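PDB 3EHM: SusD homolog from Bacteroides thetaiotaomicron, which probably binds mucin O-glycans, as a SusD-family outer membrane lipoprotein, and so helps a human gut symbiont use them. Local coordinates for residues A[238-243]-A[349-354]; A[278-281]-A[287-290]; A[371-376]-A[382-387]. All coordinates share one frame; numbering follows the deposited sequence.

Contact 1: residues A[238-243]-A[349-354]; sequences VIEDIS and FLKAEA
In this SusD-like fold of the TPR clan, the loop leading from helix 220-231 into strand 246-248 meets helix 344-356 through a single salt bridge, between Glu240 of the loop and Lys351 of the helix. The carboxylate oxygen Glu240 OE2 approaches Lys351 NZ at 4.0 Å, a long separation for an ion pair and one without a hydrogen bond. The other oxygen, Glu240 OE1, stays 6.0 Å from Lys351 NZ, so one branch of the carboxylate faces the ammonium and the grip is not bidentate. The backbones lie well apart, with 10.6 Å between Glu240 CA and Lys351 CA, and both side chains must reach. Glu240 is stretched out beyond CG, while Lys351 bends at CG-CD (chi3 68°) before its last carbons run on to the amine; the two chains meet at about a right angle. The Lys351 side chain also touches Phe367 of helix 364-378. Loop and helix are joined by hydrogen bonds as well: Ile239 O accepts one from Thr347 OG1, and Glu240 O is bonded to Tyr348 OH. With both charged residues partly exposed at the surface and their charges 4.0 Å apart from Glu240 OE2 to Lys351 NZ, the pair is probably a weak attraction, screened by water.

Contact 2: residues A[278-281]-A[287-290]; sequences GYLD and RLSA
Leu280, which meets Leu288 and Arg287, is approached along helix 274-282 through two residues held by other parts of the chain. Gly278 shares a backbone hydrogen bond with Thr395, and Tyr279 sends its hydroxyl to Tyr463 O while its ring packs on Leu443 of helix 429-445. Leu280 then turns toward 287-290. Its methyl CD1 touches backbone and side chain alike: Leu280 CD1 lies 3.8 Å from Leu288 CA, and Leu280 CD1 is likewise 3.8 Å from Leu288 CD1. Nearer the roots of the two chains, Leu280 CB and Leu288 CB come within 3.9 Å. Leu288 reaches across because its CG stands opposite the backbone N (chi1 175°), after which chi2 near 55° folds CD1 back against the stem of Leu280, with Leu280 CB 4.0 Å from Leu288 CD1. The setting is a pair of consecutive short helices, 274-282 and 287-291, joined by a brief turn, and the two leucines fill the angle between them. The other methyl, Leu280 CD2, leans at 4.3 Å on Arg287 CB, the apolar root of an otherwise polar chain. The far end of Arg287 serves the turn itself, since its NH2 makes a salt bridge with Asp285 OD2. Leu443 packs against both Leu280 and Arg287, bringing a third helix to the joint. One residue further on, Asp281 directs its carboxylate to another partner, with OD2 hydrogen-bonded to Thr395 OG1.

Contact 3: residues A[371-376]-A[382-387]; sequences GINISF and SGVATY
The Phe376 ring carries Val384 CG2 over one face, 4.2 Å above its plane and toward the rim, and has Ser382 O at its edge, 3.8 Å from Phe376 CE2. Tyr387 receives Phe376 CZ over one face of its own ring, again off-centre. The two rings are tilted by 57°, an oblique aromatic pair that is neither stacked nor T-shaped. They close the corner where helix 364-378 turns through a short connection into helix 384-388. Gly383 is the N-cap of the second helix, and its positive phi (89°) suits a glycine. Ile372 CG2 adds apolar contacts to Val384 CG2, at 4.1 Å, and to Tyr387 CD1, while the Tyr387 hydroxyl is bonded to Gln440 NE2 of helix 429-445. With an alanine in place of Phe376, Val384 and the face of Tyr387 would probably lose their common apolar partner, opening a gap between the helices. Asn373 works at the more exposed flank: its CG, set opposite the backbone N (chi1 -176°), carries the amide toward the second helix. There Asn373 ND2 meets the methyl Val384 CG1 at 3.6 Å.

In the fold
From the N terminus, contact 1 opens first, in the loop at 238-243, and closes a long excursion only at helix 344-356. Contact 2 falls wholly within that excursion, bringing helix 287-291 against helix 274-282 across a short turn. Contact 3 follows both in series and closes a local turn between helix 364-378 and helix 384-388; no two contacts cross. Space brings them together: Phe349 CZ packs on Gly371 C at 3.5 Å, so successive helices 344-356 and 364-378 unite contacts 1 and 3. Arg287 NH1, 2.9 Å from Ser375 OG in a probable hydrogen bond, ties contact 2 to contact 3. Contacts 1 and 2 do not touch.

Contact 1: residues A[238-243]-A[349-354]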
ATOM      1  N   VAL A 238     -14.392  -9.782  10.218  1.00 16.45           N
ATOM      2  CA  VAL A 238     -13.256  -9.282   9.449  1.00 15.88           C
ATOM      3  C   VAL A 238     -12.082 -10.251   9.574  1.00 16.27           C
ATOM      4  O   VAL A 238     -12.188 -11.269  10.259  1.00 16.20           O
ATOM      5  CB  VAL A 238     -12.806  -7.891   9.952  1.00 15.88           C
ATOM      6  CG1 VAL A 238     -13.862  -6.848   9.613  1.00 15.86           C
ATOM      7  CG2 VAL A 238     -12.567  -7.934  11.458  1.00 14.84           C
ATOM      8  N   ILE A 239     -10.972  -9.937   8.913  1.00 14.92           N
ATOM      9  CA  ILE A 239      -9.791 -10.794   8.964  1.00 14.93           C
ATOM     10  C   ILE A 239      -9.055 -10.573  10.285  1.00 16.49           C
ATOM     11  O   ILE A 239      -8.409  -9.544  10.480  1.00 16.56           O
ATOM     12  CB  ILE A 239      -8.843 -10.496   7.777  1.00 14.22           C
ATOM     13  CG1 ILE A 239      -9.551 -10.829   6.458  1.00 13.41           C
ATOM     14  CG2 ILE A 239      -7.573 -11.325   7.898  1.00 13.13           C
ATOM     15  CD1 ILE A 239      -8.774 -10.438   5.213  1.00 12.37           C
ATOM     16  N   GLU A 240      -9.165 -11.539  11.192  1.00 17.55           N
ATOM     17  CA  GLU A 240      -8.522 -11.432  12.502  1.00 19.91           C
ATOM     18  C   GLU A 240      -7.524 -12.554  12.750  1.00 20.59           C
ATOM     19  O   GLU A 240      -6.784 -12.530  13.734  1.00 20.99           O
ATOM     20  CB  GLU A 240      -9.568 -11.474  13.614  1.00 23.79           C
ATOM     21  CG  GLU A 240     -10.725 -10.523  13.444  1.00 27.31           C
ATOM     22  CD  GLU A 240     -11.724 -10.647  14.577  1.00 30.44           C
ATOM     23  OE1 GLU A 240     -12.135 -11.788  14.880  1.00 34.66           O
ATOM     24  OE2 GLU A 240     -12.099  -9.610  15.162  1.00 33.88           O
ATOM     25  N   ASP A 241      -7.514 -13.536  11.859  1.00 20.44           N
ATOM     26  CA  ASP A 241      -6.622 -14.677  11.985  1.00 21.30           C
ATOM     27  C   ASP A 241      -5.750 -14.744  10.741  1.00 19.70           C
ATOM     28  O   ASP A 241      -6.194 -14.397   9.651  1.00 18.75           O
ATOM     29  CB  ASP A 241      -7.452 -15.956  12.124  1.00 24.73           C
ATOM     30  CG  ASP A 241      -8.468 -15.867  13.251  1.00 29.76           C
ATOM     31  OD1 ASP A 241      -8.061 -15.946  14.429  1.00 31.43           O
ATOM     32  OD2 ASP A 241      -9.673 -15.701  12.958  1.00 31.12           O
ATOM     33  N   ILE A 242      -4.508 -15.184  10.898  1.00 18.42           N
ATOM     34  CA  ILE A 242      -3.610 -15.264   9.753  1.00 17.44           C
ATOM     35  C   ILE A 242      -4.185 -16.186   8.676  1.00 17.80           C
ATOM     36  O   ILE A 242      -3.975 -15.974   7.480  1.00 16.67           O
ATOM     37  CB  ILE A 242      -2.213 -15.757  10.188  1.00 17.43           C
ATOM     38  CG1 ILE A 242      -1.598 -14.753  11.173  1.00 18.30           C
ATOM     39  CG2 ILE A 242      -1.310 -15.917   8.971  1.00 17.14           C
ATOM     40  CD1 ILE A 242      -0.277 -15.202  11.782  1.00 19.55           C
ATOM     41  N   SER A 243      -4.933 -17.198   9.106  1.00 18.47           N
ATOM     42  CA  SER A 243      -5.537 -18.149   8.177  1.00 18.80           C
ATOM     43  C   SER A 243      -6.565 -17.502   7.244  1.00 19.05           C
ATOM     44  O   SER A 243      -6.934 -18.087   6.227  1.00 18.87           O
ATOM     45  CB  SER A 243      -6.194 -19.297   8.954  1.00 19.14           C
ATOM     46  OG  SER A 243      -7.205 -18.816   9.824  1.00 22.39           O
ATOM     47  N   PHE A 349      -4.627  -2.886  13.942  1.00 12.79           N
ATOM     48  CA  PHE A 349      -4.180  -1.495  13.995  1.00 12.68           C
ATOM     49  C   PHE A 349      -5.307  -0.553  13.603  1.00 11.99           C
ATOM     50  O   PHE A 349      -5.389   0.574  14.095  1.00  9.81           O
ATOM     51  CB  PHE A 349      -2.959  -1.292  13.100  1.00 13.46           C
ATOM     52  CG  PHE A 349      -1.715  -1.946  13.631  1.00 14.03           C
ATOM     53  CD1 PHE A 349      -1.188  -1.561  14.857  1.00 14.32           C
ATOM     54  CD2 PHE A 349      -1.088  -2.963  12.921  1.00 14.40           C
ATOM     55  CE1 PHE A 349      -0.053  -2.182  15.371  1.00 14.72           C
ATOM     56  CE2 PHE A 349       0.047  -3.589  13.426  1.00 15.04           C
ATOM     57  CZ  PHE A 349       0.565  -3.198  14.655  1.00 15.14           C
ATOM     58  N   LEU A 350      -6.174  -1.025  12.713  1.00 11.71           N
ATOM     59  CA  LEU A 350      -7.327  -0.245  12.284  1.00 12.88           C
ATOM     60  C   LEU A 350      -8.286  -0.124  13.469  1.00 14.00           C
ATOM     61  O   LEU A 350      -8.829   0.947  13.729  1.00 15.40           O
ATOM     62  CB  LEU A 350      -8.027  -0.937  11.114  1.00 13.64           C
ATOM     63  CG  LEU A 350      -7.300  -0.850   9.767  1.00 14.36           C
ATOM     64  CD1 LEU A 350      -7.965  -1.776   8.753  1.00 11.35           C
ATOM     65  CD2 LEU A 350      -7.309   0.594   9.280  1.00 14.42           C
ATOM     66  N   LYS A 351      -8.491  -1.226  14.188  1.00 14.17           N
ATOM     67  CA  LYS A 351      -9.373  -1.213  15.352  1.00 15.14           C
ATOM     68  C   LYS A 351      -8.778  -0.318  16.440  1.00 14.84           C
ATOM     69  O   LYS A 351      -9.504   0.376  17.154  1.00 15.60           O
ATOM     70  CB  LYS A 351      -9.576  -2.639  15.886  1.00 15.04           C
ATOM     71  CG  LYS A 351     -10.372  -3.526  14.938  1.00 17.50           C
ATOM     72  CD  LYS A 351     -10.631  -4.912  15.510  1.00 21.01           C
ATOM     73  CE  LYS A 351     -11.570  -4.860  16.700  1.00 24.28           C
ATOM     74  NZ  LYS A 351     -11.904  -6.227  17.194  1.00 24.80           N
ATOM     75  N   ALA A 352      -7.453  -0.331  16.554  1.00 14.60           N
ATOM     76  CA  ALA A 352      -6.762   0.491  17.543  1.00 13.95           C
ATOM     77  C   ALA A 352      -7.086   1.967  17.321  1.00 13.90           C
ATOM     78  O   ALA A 352      -7.448   2.690  18.258  1.00 13.69           O
ATOM     79  CB  ALA A 352      -5.255   0.264  17.442  1.00 13.00           C
ATOM     80  N   GLU A 353      -6.953   2.420  16.080  1.00 13.50           N
ATOM     81  CA  GLU A 353      -7.245   3.811  15.763  1.00 14.25           C
ATOM     82  C   GLU A 353      -8.730   4.088  15.966  1.00 14.63           C
ATOM     83  O   GLU A 353      -9.109   5.128  16.501  1.00 13.98           O
ATOM     84  CB  GLU A 353      -6.872   4.142  14.315  1.00 15.55           C
ATOM     85  CG  GLU A 353      -6.931   5.636  14.023  1.00 16.55           C
ATOM     86  CD  GLU A 353      -6.616   5.985  12.581  1.00 18.86           C
ATOM     87  OE1 GLU A 353      -5.893   5.211  11.919  1.00 16.23           O
ATOM     88  OE2 GLU A 353      -7.083   7.049  12.117  1.00 19.68           O
ATOM     89  N   ALA A 354      -9.571   3.154  15.537  1.00 14.51           N
ATOM     90  CA  ALA A 354     -11.014   3.328  15.679  1.00 13.63           C
ATOM     91  C   ALA A 354     -11.389   3.530  17.143  1.00 14.38           C
ATOM     92  O   ALA A 354     -12.163   4.429  17.479  1.00 14.80           O
ATOM     93  CB  ALA A 354     -11.746   2.123  15.111  1.00 12.21           C
TER

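Contact 2: residues A[278-281]-A[287-290]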
ATOM      1  N   GLY A 278      15.638   2.567   9.521  1.00 13.62           N
ATOM      2  CA  GLY A 278      15.761   3.384  10.715  1.00 13.36           C
ATOM      3  C   GLY A 278      14.892   2.908  11.859  1.00 12.43           C
ATOM      4  O   GLY A 278      15.343   2.843  13.009  1.00 11.68           O
ATOM      5  N   TYR A 279      13.637   2.585  11.555  1.00 10.93           N
ATOM      6  CA  TYR A 279      12.723   2.098  12.581  1.00 11.55           C
ATOM      7  C   TYR A 279      13.109   0.699  13.057  1.00 11.66           C
ATOM      8  O   TYR A 279      13.204   0.453  14.256  1.00 13.22           O
ATOM      9  CB  TYR A 279      11.282   2.091  12.052  1.00 13.38           C
ATOM     10  CG  TYR A 279      10.667   3.474  11.964  1.00 12.95           C
ATOM     11  CD1 TYR A 279      10.269   4.151  13.115  1.00 14.28           C
ATOM     12  CD2 TYR A 279      10.535   4.126  10.739  1.00 14.91           C
ATOM     13  CE1 TYR A 279       9.759   5.445  13.054  1.00 14.38           C
ATOM     14  CE2 TYR A 279      10.026   5.425  10.663  1.00 13.84           C
ATOM     15  CZ  TYR A 279       9.643   6.080  11.828  1.00 16.21           C
ATOM     16  OH  TYR A 279       9.169   7.379  11.771  1.00 14.34           O
ATOM     17  N   LEU A 280      13.340  -0.216  12.122  1.00 11.84           N
ATOM     18  CA  LEU A 280      13.693  -1.586  12.484  1.00 13.49           C
ATOM     19  C   LEU A 280      14.943  -1.638  13.349  1.00 15.35           C
ATOM     20  O   LEU A 280      14.993  -2.375  14.332  1.00 16.12           O
ATOM     21  CB  LEU A 280      13.888  -2.435  11.223  1.00 14.73           C
ATOM     22  CG  LEU A 280      12.643  -2.602  10.344  1.00 15.56           C
ATOM     23  CD1 LEU A 280      12.999  -3.374   9.077  1.00 14.72           C
ATOM     24  CD2 LEU A 280      11.564  -3.334  11.127  1.00 15.03           C
ATOM     25  N   ASP A 281      15.948  -0.846  12.985  1.00 15.95           N
ATOM     26  CA  ASP A 281      17.200  -0.803  13.740  1.00 17.23           C
ATOM     27  C   ASP A 281      17.010  -0.182  15.125  1.00 15.80           C
ATOM     28  O   ASP A 281      17.360  -0.782  16.140  1.00 13.09           O
ATOM     29  CB  ASP A 281      18.251   0.006  12.977  1.00 18.24           C
ATOM     30  CG  ASP A 281      19.593   0.037  13.694  1.00 21.50           C
ATOM     31  OD1 ASP A 281      20.333  -0.967  13.613  1.00 21.21           O
ATOM     32  OD2 ASP A 281      19.897   1.056  14.352  1.00 19.59           O
ATOM     33  N   ARG A 287      12.109  -8.131  12.955  1.00 14.78           N
ATOM     34  CA  ARG A 287      11.592  -8.207  11.598  1.00 14.42           C
ATOM     35  C   ARG A 287      12.619  -7.705  10.591  1.00 14.94           C
ATOM     36  O   ARG A 287      12.479  -7.927   9.391  1.00 15.67           O
ATOM     37  CB  ARG A 287      10.282  -7.415  11.473  1.00 14.77           C
ATOM     38  CG  ARG A 287       9.091  -8.148  12.080  1.00 14.08           C
ATOM     39  CD  ARG A 287       7.840  -7.277  12.167  1.00 16.17           C
ATOM     40  NE  ARG A 287       8.039  -6.127  13.043  1.00 16.11           N
ATOM     41  CZ  ARG A 287       7.073  -5.295  13.412  1.00 15.88           C
ATOM     42  NH1 ARG A 287       5.828  -5.482  12.983  1.00 14.97           N
ATOM     43  NH2 ARG A 287       7.348  -4.280  14.215  1.00 13.35           N
ATOM     44  N   LEU A 288      13.658  -7.031  11.078  1.00 14.64           N
ATOM     45  CA  LEU A 288      14.704  -6.530  10.194  1.00 15.59           C
ATOM     46  C   LEU A 288      15.297  -7.696   9.404  1.00 16.58           C
ATOM     47  O   LEU A 288      15.414  -7.640   8.176  1.00 15.40           O
ATOM     48  CB  LEU A 288      15.809  -5.845  11.005  1.00 15.81           C
ATOM     49  CG  LEU A 288      17.040  -5.364  10.230  1.00 17.84           C
ATOM     50  CD1 LEU A 288      16.621  -4.435   9.092  1.00 14.96           C
ATOM     51  CD2 LEU A 288      17.983  -4.648  11.179  1.00 18.69           C
ATOM     52  N   SER A 289      15.657  -8.755  10.122  1.00 17.49           N
ATOM     53  CA  SER A 289      16.246  -9.946   9.514  1.00 20.26           C
ATOM     54  C   SER A 289      15.244 -10.737   8.681  1.00 19.41           C
ATOM     55  O   SER A 289      15.620 -11.437   7.741  1.00 20.10           O
ATOM     56  CB  SER A 289      16.825 -10.854  10.600  1.00 22.80           C
ATOM     57  OG  SER A 289      17.444 -11.987  10.022  1.00 30.01           O
ATOM     58  N   ALA A 290      13.968 -10.631   9.030  1.00 18.62           N
ATOM     59  CA  ALA A 290      12.932 -11.345   8.297  1.00 16.58           C
ATOM     60  C   ALA A 290      12.637 -10.666   6.964  1.00 15.87           C
ATOM     61  O   ALA A 290      12.321 -11.332   5.980  1.00 15.49           O
ATOM     62  CB  ALA A 290      11.662 -11.422   9.128  1.00 17.01           C
TER

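Contact 3: residues A[371-376]-A[382-387]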
ATOM      1  N   GLY A 371      -1.931  -6.287  17.500  1.00 14.82           N
ATOM      2  CA  GLY A 371      -1.558  -6.105  16.108  1.00 13.99           C
ATOM      3  C   GLY A 371      -0.082  -6.411  15.927  1.00 12.52           C
ATOM      4  O   GLY A 371       0.311  -7.054  14.956  1.00 10.75           O
ATOM      5  N   ILE A 372       0.740  -5.954  16.867  1.00 12.49           N
ATOM      6  CA  ILE A 372       2.176  -6.205  16.794  1.00 13.36           C
ATOM      7  C   ILE A 372       2.451  -7.698  16.984  1.00 13.32           C
ATOM      8  O   ILE A 372       3.269  -8.288  16.278  1.00 14.21           O
ATOM      9  CB  ILE A 372       2.944  -5.403  17.869  1.00 14.46           C
ATOM     10  CG1 ILE A 372       2.733  -3.905  17.645  1.00 15.89           C
ATOM     11  CG2 ILE A 372       4.433  -5.744  17.810  1.00 12.76           C
ATOM     12  CD1 ILE A 372       3.354  -3.020  18.717  1.00 18.05           C
ATOM     13  N   ASN A 373       1.759  -8.304  17.941  1.00 13.66           N
ATOM     14  CA  ASN A 373       1.918  -9.728  18.218  1.00 14.39           C
ATOM     15  C   ASN A 373       1.587 -10.544  16.963  1.00 14.87           C
ATOM     16  O   ASN A 373       2.326 -11.452  16.580  1.00 12.74           O
ATOM     17  CB  ASN A 373       0.984 -10.133  19.362  1.00 18.74           C
ATOM     18  CG  ASN A 373       1.151 -11.581  19.773  1.00 21.13           C
ATOM     19  OD1 ASN A 373       0.182 -12.241  20.144  1.00 26.23           O
ATOM     20  ND2 ASN A 373       2.379 -12.078  19.723  1.00 20.14           N
ATOM     21  N   ILE A 374       0.467 -10.215  16.325  1.00 14.45           N
ATOM     22  CA  ILE A 374       0.051 -10.917  15.113  1.00 15.80           C
ATOM     23  C   ILE A 374       1.078 -10.722  13.996  1.00 14.51           C
ATOM     24  O   ILE A 374       1.366 -11.650  13.232  1.00 14.49           O
ATOM     25  CB  ILE A 374      -1.337 -10.420  14.635  1.00 18.53           C
ATOM     26  CG1 ILE A 374      -2.427 -10.969  15.560  1.00 22.23           C
ATOM     27  CG2 ILE A 374      -1.598 -10.857  13.197  1.00 20.91           C
ATOM     28  CD1 ILE A 374      -2.554 -12.490  15.526  1.00 24.45           C
ATOM     29  N   SER A 375       1.644  -9.523  13.909  1.00 12.80           N
ATOM     30  CA  SER A 375       2.633  -9.254  12.875  1.00 11.66           C
ATOM     31  C   SER A 375       3.864 -10.126  13.083  1.00 12.92           C
ATOM     32  O   SER A 375       4.413 -10.664  12.123  1.00 12.78           O
ATOM     33  CB  SER A 375       3.040  -7.778  12.871  1.00 11.60           C
ATOM     34  OG  SER A 375       4.073  -7.553  11.922  1.00 11.06           O
ATOM     35  N   PHE A 376       4.303 -10.256  14.331  1.00 13.39           N
ATOM     36  CA  PHE A 376       5.468 -11.084  14.635  1.00 15.31           C
ATOM     37  C   PHE A 376       5.179 -12.520  14.213  1.00 14.92           C
ATOM     38  O   PHE A 376       6.046 -13.213  13.687  1.00 16.04           O
ATOM     39  CB  PHE A 376       5.783 -11.035  16.134  1.00 17.13           C
ATOM     40  CG  PHE A 376       6.711  -9.918  16.526  1.00 16.71           C
ATOM     41  CD1 PHE A 376       6.522  -8.632  16.040  1.00 14.49           C
ATOM     42  CD2 PHE A 376       7.774 -10.157  17.389  1.00 16.69           C
ATOM     43  CE1 PHE A 376       7.381  -7.597  16.404  1.00 16.38           C
ATOM     44  CE2 PHE A 376       8.637  -9.130  17.757  1.00 16.27           C
ATOM     45  CZ  PHE A 376       8.439  -7.848  17.264  1.00 14.44           C
ATOM     46  N   SER A 382      10.128 -13.978  16.953  1.00 19.42           N
ATOM     47  CA  SER A 382       9.759 -14.030  18.360  1.00 19.88           C
ATOM     48  C   SER A 382      10.295 -12.834  19.143  1.00 18.54           C
ATOM     49  O   SER A 382      10.978 -11.975  18.586  1.00 17.74           O
ATOM     50  CB  SER A 382      10.290 -15.328  18.971  1.00 22.14           C
ATOM     51  OG  SER A 382      11.696 -15.413  18.805  1.00 25.26           O
ATOM     52  N   GLY A 383       9.973 -12.785  20.433  1.00 17.95           N
ATOM     53  CA  GLY A 383      10.434 -11.703  21.288  1.00 17.25           C
ATOM     54  C   GLY A 383       9.517 -10.495  21.330  1.00 17.44           C
ATOM     55  O   GLY A 383       9.967  -9.376  21.589  1.00 14.74           O
ATOM     56  N   VAL A 384       8.227 -10.715  21.099  1.00 16.08           N
ATOM     57  CA  VAL A 384       7.273  -9.614  21.087  1.00 16.25           C
ATOM     58  C   VAL A 384       7.153  -8.864  22.419  1.00 16.04           C
ATOM     59  O   VAL A 384       6.934  -7.655  22.428  1.00 15.86           O
ATOM     60  CB  VAL A 384       5.869 -10.093  20.629  1.00 16.56           C
ATOM     61  CG1 VAL A 384       5.248 -11.010  21.674  1.00 17.84           C
ATOM     62  CG2 VAL A 384       4.976  -8.891  20.355  1.00 18.99           C
ATOM     63  N   ALA A 385       7.308  -9.563  23.539  1.00 16.27           N
ATOM     64  CA  ALA A 385       7.206  -8.915  24.850  1.00 16.42           C
ATOM     65  C   ALA A 385       8.369  -7.951  25.082  1.00 16.29           C
ATOM     66  O   ALA A 385       8.184  -6.852  25.608  1.00 15.31           O
ATOM     67  CB  ALA A 385       7.165  -9.965  25.961  1.00 18.08           C
ATOM     68  N   THR A 386       9.566  -8.370  24.691  1.00 16.78           N
ATOM     69  CA  THR A 386      10.752  -7.536  24.842  1.00 17.06           C
ATOM     70  C   THR A 386      10.617  -6.332  23.917  1.00 16.94           C
ATOM     71  O   THR A 386      10.980  -5.210  24.274  1.00 15.54           O
ATOM     72  CB  THR A 386      12.036  -8.315  24.468  1.00 17.51           C
ATOM     73  OG1 THR A 386      12.214  -9.407  25.379  1.00 17.14           O
ATOM     74  CG2 THR A 386      13.262  -7.398  24.525  1.00 17.80           C
ATOM     75  N   TYR A 387      10.089  -6.572  22.723  1.00 16.08           N
ATOM     76  CA  TYR A 387       9.903  -5.499  21.752  1.00 16.38           C
ATOM     77  C   TYR A 387       8.889  -4.466  22.247  1.00 16.34           C
ATOM     78  O   TYR A 387       9.103  -3.266  22.100  1.00 17.91           O
ATOM     79  CB  TYR A 387       9.442  -6.078  20.410  1.00 14.04           C
ATOM     80  CG  TYR A 387       9.272  -5.048  19.316  1.00 14.94           C
ATOM     81  CD1 TYR A 387       8.032  -4.465  19.062  1.00 14.63           C
ATOM     82  CD2 TYR A 387      10.358  -4.651  18.536  1.00 15.45           C
ATOM     83  CE1 TYR A 387       7.875  -3.511  18.051  1.00 15.76           C
ATOM     84  CE2 TYR A 387      10.213  -3.700  17.528  1.00 14.66           C
ATOM     85  CZ  TYR A 387       8.969  -3.137  17.290  1.00 15.20           C
ATOM     86  OH  TYR A 387       8.827  -2.222  16.278  1.00 14.09           O
TER